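Local coordinates for protein agglutinin (Narcissus pseudonarcissus, PDB 3DZW) that binds mannose-containing glycans, including alpha-1,3-linked mannobiose, as a lectin of the monocot mannose-binding family, at residues L62-P67 with P71-N76. Numbering follows the deposited sequence.
With MAN (alpha-D-mannopyranose), chain E.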
ATOM      1  N   LEU A  62     -22.208  -6.046  10.697  1.00 18.11           N
ATOM      2  CA  LEU A  62     -21.050  -5.260  11.186  1.00 17.31           C
ATOM      3  C   LEU A  62     -21.490  -4.699  12.512  1.00 17.65           C
ATOM      4  O   LEU A  62     -22.432  -3.922  12.553  1.00 19.91           O
ATOM      5  CB  LEU A  62     -20.678  -4.157  10.205  1.00 18.84           C
ATOM      6  CG  LEU A  62     -19.458  -3.271  10.530  1.00 16.42           C
ATOM      7  CD1 LEU A  62     -18.177  -4.091  10.585  1.00 21.75           C
ATOM      8  CD2 LEU A  62     -19.325  -2.145   9.508  1.00 19.24           C
ATOM      9  N   VAL A  63     -20.807  -5.074  13.613  1.00 17.12           N
ATOM     10  CA  VAL A  63     -21.244  -4.654  14.965  1.00 18.19           C
ATOM     11  C   VAL A  63     -20.163  -4.083  15.897  1.00 18.55           C
ATOM     12  O   VAL A  63     -19.031  -4.568  15.926  1.00 17.27           O
ATOM     13  CB  VAL A  63     -21.878  -5.876  15.710  1.00 17.28           C
ATOM     14  CG1 VAL A  63     -22.497  -5.455  17.051  1.00 17.00           C
ATOM     15  CG2 VAL A  63     -22.924  -6.577  14.830  1.00 22.49           C
ATOM     16  N   VAL A  64     -20.536  -3.038  16.660  1.00 18.01           N
ATOM     17  CA  VAL A  64     -19.662  -2.450  17.653  1.00 18.90           C
ATOM     18  C   VAL A  64     -20.097  -3.023  19.009  1.00 19.28           C
ATOM     19  O   VAL A  64     -21.267  -2.882  19.395  1.00 19.91           O
ATOM     20  CB  VAL A  64     -19.753  -0.935  17.697  1.00 19.95           C
ATOM     21  CG1 VAL A  64     -18.917  -0.374  18.886  1.00 18.81           C
ATOM     22  CG2 VAL A  64     -19.294  -0.325  16.370  1.00 19.45           C
ATOM     23  N   TYR A  65     -19.165  -3.682  19.715  1.00 19.87           N
ATOM     24  CA  TYR A  65     -19.449  -4.281  21.043  1.00 18.97           C
ATOM     25  C   TYR A  65     -18.787  -3.516  22.186  1.00 19.59           C
ATOM     26  O   TYR A  65     -17.670  -3.016  22.050  1.00 22.62           O
ATOM     27  CB  TYR A  65     -19.001  -5.751  21.093  1.00 19.16           C
ATOM     28  CG  TYR A  65     -19.879  -6.710  20.316  1.00 19.86           C
ATOM     29  CD1 TYR A  65     -21.032  -7.232  20.886  1.00 21.30           C
ATOM     30  CD2 TYR A  65     -19.539  -7.118  19.022  1.00 17.74           C
ATOM     31  CE1 TYR A  65     -21.850  -8.121  20.192  1.00 21.55           C
ATOM     32  CE2 TYR A  65     -20.351  -8.017  18.311  1.00 19.04           C
ATOM     33  CZ  TYR A  65     -21.513  -8.512  18.912  1.00 17.77           C
ATOM     34  OH  TYR A  65     -22.333  -9.396  18.233  1.00 19.42           O
ATOM     35  N   SER A  66     -19.486  -3.448  23.323  1.00 19.80           N
ATOM     36  CA  SER A  66     -18.988  -2.783  24.505  1.00 21.48           C
ATOM     37  C   SER A  66     -17.978  -3.683  25.198  1.00 22.04           C
ATOM     38  O   SER A  66     -17.858  -4.852  24.841  1.00 19.50           O
ATOM     39  CB  SER A  66     -20.130  -2.502  25.461  1.00 20.75           C
ATOM     40  OG  SER A  66     -20.616  -3.712  26.024  1.00 22.29           O
ATOM     41  N   PRO A  67     -17.209  -3.133  26.189  1.00 25.75           N
ATOM     42  CA  PRO A  67     -16.274  -3.985  26.936  1.00 26.55           C
ATOM     43  C   PRO A  67     -16.973  -5.209  27.628  1.00 27.18           C
ATOM     44  O   PRO A  67     -16.302  -6.207  27.922  1.00 26.22           O
ATOM     45  CB  PRO A  67     -15.665  -3.027  27.977  1.00 28.40           C
ATOM     46  CG  PRO A  67     -16.537  -1.831  27.974  1.00 28.08           C
ATOM     47  CD  PRO A  67     -17.105  -1.728  26.612  1.00 26.33           C
ATOM     48  N   PRO A  71     -23.928  -5.412  22.236  1.00 19.62           N
ATOM     49  CA  PRO A  71     -23.917  -4.534  21.054  1.00 19.00           C
ATOM     50  C   PRO A  71     -24.396  -3.117  21.357  1.00 19.21           C
ATOM     51  O   PRO A  71     -25.345  -2.941  22.123  1.00 22.31           O
ATOM     52  CB  PRO A  71     -24.908  -5.219  20.089  1.00 20.94           C
ATOM     53  CG  PRO A  71     -25.167  -6.560  20.649  1.00 23.83           C
ATOM     54  CD  PRO A  71     -24.904  -6.507  22.101  1.00 17.87           C
ATOM     55  N   ILE A  72     -23.715  -2.117  20.790  1.00 18.22           N
ATOM     56  CA  ILE A  72     -24.120  -0.694  20.960  1.00 18.93           C
ATOM     57  C   ILE A  72     -24.430  -0.026  19.587  1.00 19.50           C
ATOM     58  O   ILE A  72     -24.917   1.098  19.543  1.00 18.01           O
ATOM     59  CB  ILE A  72     -23.084   0.145  21.775  1.00 21.02           C
ATOM     60  CG1 ILE A  72     -21.741   0.263  21.037  1.00 19.55           C
ATOM     61  CG2 ILE A  72     -22.899  -0.458  23.169  1.00 23.03           C
ATOM     62  CD1 ILE A  72     -20.719   1.132  21.765  1.00 22.29           C
ATOM     63  N   TRP A  73     -24.128  -0.745  18.489  1.00 17.79           N
ATOM     64  CA  TRP A  73     -24.393  -0.285  17.129  1.00 15.61           C
ATOM     65  C   TRP A  73     -24.225  -1.443  16.177  1.00 17.88           C
ATOM     66  O   TRP A  73     -23.362  -2.310  16.389  1.00 15.69           O
ATOM     67  CB  TRP A  73     -23.445   0.851  16.708  1.00 17.57           C
ATOM     68  CG  TRP A  73     -23.745   1.390  15.286  1.00 14.27           C
ATOM     69  CD1 TRP A  73     -24.545   2.450  14.967  1.00 17.99           C
ATOM     70  CD2 TRP A  73     -23.263   0.858  14.031  1.00 16.82           C
ATOM     71  NE1 TRP A  73     -24.584   2.625  13.596  1.00 18.69           N
ATOM     72  CE2 TRP A  73     -23.809   1.661  12.999  1.00 15.72           C
ATOM     73  CE3 TRP A  73     -22.425  -0.214  13.681  1.00 18.06           C
ATOM     74  CZ2 TRP A  73     -23.538   1.427  11.638  1.00 19.39           C
ATOM     75  CZ3 TRP A  73     -22.160  -0.445  12.325  1.00 19.46           C
ATOM     76  CH2 TRP A  73     -22.718   0.377  11.326  1.00 19.10           C
ATOM     77  N   ALA A  74     -25.056  -1.474  15.120  1.00 18.55           N
ATOM     78  CA  ALA A  74     -24.969  -2.532  14.098  1.00 18.03           C
ATOM     79  C   ALA A  74     -25.527  -2.067  12.758  1.00 17.19           C
ATOM     80  O   ALA A  74     -26.416  -1.209  12.701  1.00 18.31           O
ATOM     81  CB  ALA A  74     -25.693  -3.789  14.564  1.00 17.52           C
ATOM     82  N   SER A  75     -25.001  -2.645  11.676  1.00 17.73           N
ATOM     83  CA  SER A  75     -25.454  -2.319  10.325  1.00 18.14           C
ATOM     84  C   SER A  75     -26.825  -2.959   9.999  1.00 20.27           C
ATOM     85  O   SER A  75     -27.476  -2.588   8.995  1.00 19.58           O
ATOM     86  CB  SER A  75     -24.395  -2.748   9.285  1.00 16.74           C
ATOM     87  OG  SER A  75     -24.108  -4.143   9.369  1.00 17.48           O
ATOM     88  N   ASN A  76     -27.264  -3.905  10.849  1.00 19.44           N
ATOM     89  CA  ASN A  76     -28.542  -4.613  10.669  1.00 20.64           C
ATOM     90  C   ASN A  76     -28.577  -5.402   9.347  1.00 22.01           C
ATOM     91  O   ASN A  76     -29.599  -5.419   8.644  1.00 22.71           O
ATOM     92  CB  ASN A  76     -29.749  -3.639  10.766  1.00 22.07           C
ATOM     93  CG  ASN A  76     -29.847  -2.937  12.128  1.00 17.64           C
ATOM     94  OD1 ASN A  76     -29.539  -3.524  13.181  1.00 19.47           O
ATOM     95  ND2 ASN A  76     -30.305  -1.693  12.114  1.00 18.21           N
TER
HETATM   96  C1  MAN E   1     -27.818  -9.899  14.937  1.00 31.32           C
HETATM   97  C2  MAN E   1     -26.587 -10.889  15.184  1.00 27.86           C
HETATM   98  C3  MAN E   1     -25.950 -10.735  16.551  1.00 25.96           C
HETATM   99  C4  MAN E   1     -25.718  -9.261  16.878  1.00 20.78           C
HETATM  100  C5  MAN E   1     -27.021  -8.442  16.805  1.00 21.24           C
HETATM  101  C6  MAN E   1     -26.757  -6.969  17.051  1.00 19.33           C
HETATM  102  O1  MAN E   1     -29.214 -10.488  14.935  1.00 45.36           O
HETATM  103  O2  MAN E   1     -25.635 -10.634  14.192  1.00 27.79           O
HETATM  104  O3  MAN E   1     -24.711 -11.418  16.562  1.00 28.62           O
HETATM  105  O4  MAN E   1     -25.164  -9.136  18.174  1.00 20.54           O
HETATM  106  O5  MAN E   1     -27.653  -8.526  15.535  1.00 19.75           O
HETATM  107  O6  MAN E   1     -27.943  -6.229  16.789  1.00 22.91           O
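S75 OG takes part in three hydrogen bonds: L62 N donates to it over 3.0 Å, a nearly straight bond (163° at the hydrogen), and T77 OG1 and N61 OD1 are its other partners. Serine suits this spot because its short side chain, with OG between the backbone N and the carbonyl carbon (chi1 58°), can meet the L62 amide where the strand pairing runs out. S75 N in turn donates to L62 O. Further along, V64 is bonded through its N to W73 O and through its O to I72 N, at 2.9 Å for V64 O to I72 N. These bonds tie strands 62-65 and 71-74 into an antiparallel hairpin at the edge of one of the three sheets of the beta-prism II fold; this one holds one of the mannose pockets. One face carries V63, Y65, P71 and A74. The Y65 ring has V63 CG1 over one face, 3.6 Å above its plane and offset toward the rim, and its CE1 meets P71 CG at 3.7 Å, so a flat ring and a rigid one wall the pocket. Y65 OH accepts a 2.8 Å bond from mannose O4 and is also hydrogen-bonded to Q57. A74, whose single methyl is consistent with the close sugar, has CB 4.0 Å from mannose O6. V64 and W73 point to the other face, V64 CG2 lying near W73 CE3 and L54 adding to this apolar side, while V64 CG1 meets I72 CG1, where the chain turns a corner.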